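Local coordinates for protein endoglucanase A (PDB 1EDG) that probably hydrolyses internal beta-1,4-glucosidic bonds of cellulose, as a bacterial endoglucanase of glycoside hydrolase family 5, at residues Y93-V98 / W149-A154; K64-A69 / F355-C360. One frame throughout, in Å; residues are numbered along the deposited sequence.

Contact 1. Residues Y93-V98 / W149-A154; sequences YKISDV and WAQIAA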
# COMPACT_ATOMS: atom_id res chain seq x y z
N TYR A 93 -8.19 3.44 23.71
CA TYR A 93 -7.86 3.96 22.38
C TYR A 93 -9.10 4.31 21.56
O TYR A 93 -9.22 3.91 20.40
CB TYR A 93 -7.00 2.95 21.61
CG TYR A 93 -5.71 2.57 22.30
CD1 TYR A 93 -4.56 3.35 22.17
CD2 TYR A 93 -5.64 1.42 23.08
CE1 TYR A 93 -3.38 3.00 22.80
CE2 TYR A 93 -4.45 1.06 23.73
CZ TYR A 93 -3.33 1.85 23.58
OH TYR A 93 -2.16 1.49 24.22
N LYS A 94 -10.03 5.05 22.16
CA LYS A 94 -11.26 5.45 21.47
C LYS A 94 -10.93 6.42 20.34
O LYS A 94 -10.23 7.42 20.54
CB LYS A 94 -12.22 6.10 22.47
CG LYS A 94 -13.51 6.64 21.86
CD LYS A 94 -14.33 5.55 21.17
CE LYS A 94 -14.83 4.48 22.16
NZ LYS A 94 -15.60 3.39 21.48
N ILE A 95 -11.44 6.12 19.14
CA ILE A 95 -11.20 6.96 17.97
C ILE A 95 -12.20 8.11 17.92
O ILE A 95 -13.40 7.91 18.08
CB ILE A 95 -11.30 6.14 16.65
CG1 ILE A 95 -10.19 5.08 16.60
CG2 ILE A 95 -11.17 7.06 15.44
CD1 ILE A 95 -10.33 4.10 15.44
N SER A 96 -11.69 9.31 17.70
CA SER A 96 -12.53 10.50 17.60
C SER A 96 -13.57 10.33 16.50
O SER A 96 -13.22 10.00 15.36
CB SER A 96 -11.67 11.71 17.28
OG SER A 96 -12.50 12.81 16.92
N ASP A 97 -14.84 10.60 16.82
CA ASP A 97 -15.91 10.49 15.83
C ASP A 97 -15.77 11.50 14.70
O ASP A 97 -16.21 11.24 13.58
CB ASP A 97 -17.28 10.65 16.50
CG ASP A 97 -17.66 9.45 17.34
OD1 ASP A 97 -17.68 8.33 16.78
OD2 ASP A 97 -17.95 9.62 18.54
N VAL A 98 -15.17 12.65 15.00
CA VAL A 98 -14.97 13.70 14.00
C VAL A 98 -14.02 13.19 12.92
O VAL A 98 -14.26 13.39 11.73
CB VAL A 98 -14.42 15.01 14.66
CG1 VAL A 98 -13.91 15.98 13.61
CG2 VAL A 98 -15.51 15.67 15.48
N TRP A 149 -9.00 -1.79 15.49
CA TRP A 149 -9.67 -2.58 14.47
C TRP A 149 -11.10 -2.97 14.81
O TRP A 149 -11.94 -3.09 13.92
CB TRP A 149 -8.81 -3.77 14.03
CG TRP A 149 -7.80 -3.32 13.02
CD1 TRP A 149 -6.46 -3.22 13.19
CD2 TRP A 149 -8.08 -2.82 11.71
NE1 TRP A 149 -5.88 -2.67 12.07
CE2 TRP A 149 -6.85 -2.42 11.14
CE3 TRP A 149 -9.26 -2.66 10.95
CZ2 TRP A 149 -6.76 -1.86 9.86
CZ3 TRP A 149 -9.16 -2.11 9.68
CH2 TRP A 149 -7.92 -1.72 9.15
N ALA A 150 -11.41 -3.12 16.10
CA ALA A 150 -12.77 -3.45 16.49
C ALA A 150 -13.67 -2.26 16.13
O ALA A 150 -14.80 -2.44 15.67
CB ALA A 150 -12.85 -3.74 18.00
N GLN A 151 -13.15 -1.06 16.32
CA GLN A 151 -13.89 0.16 16.02
C GLN A 151 -14.07 0.38 14.51
O GLN A 151 -15.16 0.72 14.05
CB GLN A 151 -13.19 1.37 16.64
CG GLN A 151 -13.19 1.36 18.16
CD GLN A 151 -12.38 2.50 18.71
OE1 GLN A 151 -12.83 3.64 18.75
NE2 GLN A 151 -11.15 2.21 19.13
N ILE A 152 -12.99 0.20 13.75
CA ILE A 152 -13.06 0.36 12.30
C ILE A 152 -14.02 -0.67 11.72
O ILE A 152 -14.89 -0.34 10.91
CB ILE A 152 -11.67 0.24 11.64
CG1 ILE A 152 -10.76 1.37 12.14
CG2 ILE A 152 -11.80 0.33 10.12
CD1 ILE A 152 -9.31 1.19 11.75
N ALA A 153 -13.90 -1.92 12.18
CA ALA A 153 -14.78 -2.98 11.71
C ALA A 153 -16.26 -2.67 11.99
O ALA A 153 -17.13 -2.90 11.15
CB ALA A 153 -14.39 -4.31 12.35
N ALA A 154 -16.54 -2.13 13.17
CA ALA A 154 -17.92 -1.80 13.53
C ALA A 154 -18.49 -0.68 12.67
O ALA A 154 -19.63 -0.74 12.24
CB ALA A 154 -18.02 -1.44 15.01
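Q151 reaches from helix 138-155 to the backbone of Y93 and I95, at the start of strand 94-95, and grips it with both ends of its amide. Its CB lies beside the tip of I95, 4.1 Å from CD1. Beyond CG the extended chain (chi2 175°) brings the amide to the peptides on either side of K94, while NE2 still reaches S147 O, one turn earlier in its own helix, a second bond that limits rotation of the amide. At the tip, Q151 OE1 accepts from I95 N at 2.9 Å, a nearly straight bond (172° at the hydrogen) that falls on a lone pair in the carbonyl plane. Q151 NE2 donates a hydrogen bond to Y93 O, also at 2.9 Å; the acceptor lies in the amide plane of Q151, although the nitrogen stands above the plane of the Y93 carbonyl. Glutamine suits this place because one uncharged group both donates and accepts. The K94 chain, bent at chi2 and chi3, lays CD 3.4 Å from Q151 OE1, while apolar I95 turns inward and meets I152 CG1 with CD1 at 4.3 Å. Such side-chain to main-chain bridging joins a small antiparallel hairpin, 88-89 with 94-95, to an outer helix of the TIM barrel.

Contact 2. Residues K64-A69 / F355-C360; sequences KQMIDA and FDRRSC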
# COMPACT_ATOMS: atom_id res chain seq x y z
N LYS A 64 -14.66 14.91 -4.05
CA LYS A 64 -15.20 13.85 -4.91
C LYS A 64 -14.65 13.97 -6.34
O LYS A 64 -14.31 12.96 -6.97
CB LYS A 64 -16.73 13.91 -4.92
CG LYS A 64 -17.45 12.94 -5.86
CD LYS A 64 -17.54 11.54 -5.30
CE LYS A 64 -18.76 10.80 -5.83
NZ LYS A 64 -18.77 10.64 -7.31
N GLN A 65 -14.56 15.20 -6.84
CA GLN A 65 -14.05 15.45 -8.19
C GLN A 65 -12.67 14.84 -8.40
O GLN A 65 -12.39 14.29 -9.47
CB GLN A 65 -14.05 16.95 -8.51
CG GLN A 65 -13.09 17.41 -9.63
CD GLN A 65 -13.50 17.01 -11.06
OE1 GLN A 65 -13.87 15.86 -11.34
NE2 GLN A 65 -13.39 17.96 -11.99
N MET A 66 -11.81 14.90 -7.39
CA MET A 66 -10.47 14.34 -7.48
C MET A 66 -10.55 12.84 -7.76
O MET A 66 -9.87 12.33 -8.66
CB MET A 66 -9.70 14.56 -6.17
CG MET A 66 -9.26 15.99 -5.93
SD MET A 66 -8.49 16.17 -4.31
CE MET A 66 -8.59 17.95 -4.09
N ILE A 67 -11.39 12.15 -6.98
CA ILE A 67 -11.58 10.70 -7.11
C ILE A 67 -12.22 10.36 -8.47
O ILE A 67 -11.85 9.36 -9.10
CB ILE A 67 -12.44 10.13 -5.93
CG1 ILE A 67 -11.79 10.48 -4.58
CG2 ILE A 67 -12.59 8.62 -6.05
CD1 ILE A 67 -10.34 10.06 -4.46
N ASP A 68 -13.15 11.20 -8.93
CA ASP A 68 -13.79 10.98 -10.22
C ASP A 68 -12.72 10.94 -11.31
O ASP A 68 -12.76 10.10 -12.21
CB ASP A 68 -14.78 12.11 -10.55
CG ASP A 68 -16.03 12.10 -9.69
OD1 ASP A 68 -16.33 11.07 -9.04
OD2 ASP A 68 -16.72 13.14 -9.67
N ALA A 69 -11.77 11.87 -11.23
CA ALA A 69 -10.69 11.96 -12.21
C ALA A 69 -9.79 10.72 -12.20
O ALA A 69 -9.38 10.23 -13.26
CB ALA A 69 -9.88 13.21 -11.96
N PHE A 355 -0.59 13.12 -9.64
CA PHE A 355 -1.90 13.74 -9.86
C PHE A 355 -1.94 15.11 -9.17
O PHE A 355 -1.80 15.19 -7.95
CB PHE A 355 -3.00 12.84 -9.30
CG PHE A 355 -4.39 13.40 -9.44
CD1 PHE A 355 -5.00 13.50 -10.69
CD2 PHE A 355 -5.11 13.78 -8.32
CE1 PHE A 355 -6.30 13.96 -10.82
CE2 PHE A 355 -6.42 14.25 -8.44
CZ PHE A 355 -7.02 14.34 -9.69
N ASP A 356 -2.07 16.17 -9.96
CA ASP A 356 -2.13 17.51 -9.41
C ASP A 356 -3.55 17.70 -8.87
O ASP A 356 -4.48 17.96 -9.63
CB ASP A 356 -1.83 18.56 -10.48
CG ASP A 356 -1.60 19.95 -9.90
OD1 ASP A 356 -0.48 20.21 -9.40
OD2 ASP A 356 -2.52 20.78 -9.94
N ARG A 357 -3.71 17.52 -7.57
CA ARG A 357 -5.02 17.63 -6.92
C ARG A 357 -5.64 19.02 -7.04
O ARG A 357 -6.87 19.16 -6.98
CB ARG A 357 -4.92 17.19 -5.45
CG ARG A 357 -5.07 15.67 -5.29
CD ARG A 357 -3.92 15.01 -4.54
NE ARG A 357 -4.17 14.93 -3.11
CZ ARG A 357 -3.56 14.10 -2.26
NH1 ARG A 357 -2.64 13.23 -2.66
NH2 ARG A 357 -3.88 14.16 -0.99
N ARG A 358 -4.80 20.02 -7.26
CA ARG A 358 -5.25 21.40 -7.42
C ARG A 358 -6.08 21.56 -8.70
O ARG A 358 -7.20 22.08 -8.66
CB ARG A 358 -4.03 22.31 -7.47
CG ARG A 358 -4.31 23.78 -7.28
CD ARG A 358 -3.09 24.60 -7.68
NE ARG A 358 -1.84 24.01 -7.22
CZ ARG A 358 -0.94 23.44 -8.03
NH1 ARG A 358 -1.15 23.39 -9.34
NH2 ARG A 358 0.17 22.92 -7.52
N SER A 359 -5.55 21.09 -9.82
CA SER A 359 -6.23 21.20 -11.11
C SER A 359 -6.96 19.95 -11.57
O SER A 359 -7.57 19.94 -12.64
CB SER A 359 -5.22 21.62 -12.18
OG SER A 359 -4.08 20.78 -12.17
N CYS A 360 -6.91 18.90 -10.75
CA CYS A 360 -7.56 17.62 -11.06
C CYS A 360 -7.08 16.97 -12.35
O CYS A 360 -7.88 16.44 -13.13
CB CYS A 360 -9.08 17.74 -11.05
SG CYS A 360 -9.82 17.65 -9.40
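C360 SG rests on the surface of helix 64-73 between Q65 and M66, where the loop after strand 355-356 meets it. The packing is tight against Q65, with C360 SG 3.3 Å from Q65 CG, and ordinary against M66, with C360 SG 3.9 Å from M66 CG. M66, unbranched and flexible, runs out extended past it and crosses the R357 side chain at about a right angle: its SD lies 3.6 Å from R357 CG, and its CE is as near to R357 O. One turn on toward the C-terminal end of the helix, A69 is small enough to let the F355 ring approach, with A69 CB 3.8 Å from F355 CZ; the same CZ lies 3.6 Å from M66 O. The F355 ring reaches the helix because CG is anti to the backbone N (chi1 178°). No hydrogen bond crosses; van der Waals contacts, some of them with backbone carbonyl oxygens, join an outer helix of the TIM barrel to a short antiparallel hairpin, 355-356 with 361-362. The ring of F355 also meets that of F362, from the partner strand, with the planes at about 55°. The loop is shaped by D356, whose OD2 accepts from S359 N at 3.0 Å, an Asx motif, and from S359 OG. R357 sends its guanidinium away from the helix to T38 OG1.

How the contacts relate
From the N terminus, the chain enters the barrel with strand 32-34 and soon reaches helix 64-73, the first half of contact 2. It then passes through strand 77-80 to residues 93-98, and after strand 116-120 comes to helix 138-155, where contact 1 closes a loop of 50 residues. The remaining barrel strands follow, and only after the last of them, 336-339, does segment 355-360 return to helix 64-73. Contact 1 is therefore nested inside the much longer loop of contact 2, their centres 28 Å apart. Contact 1 ties the hairpin 88-89/94-95 to helix 138-155; contact 2 joins the helix after the first barrel strand to the hairpin after the last.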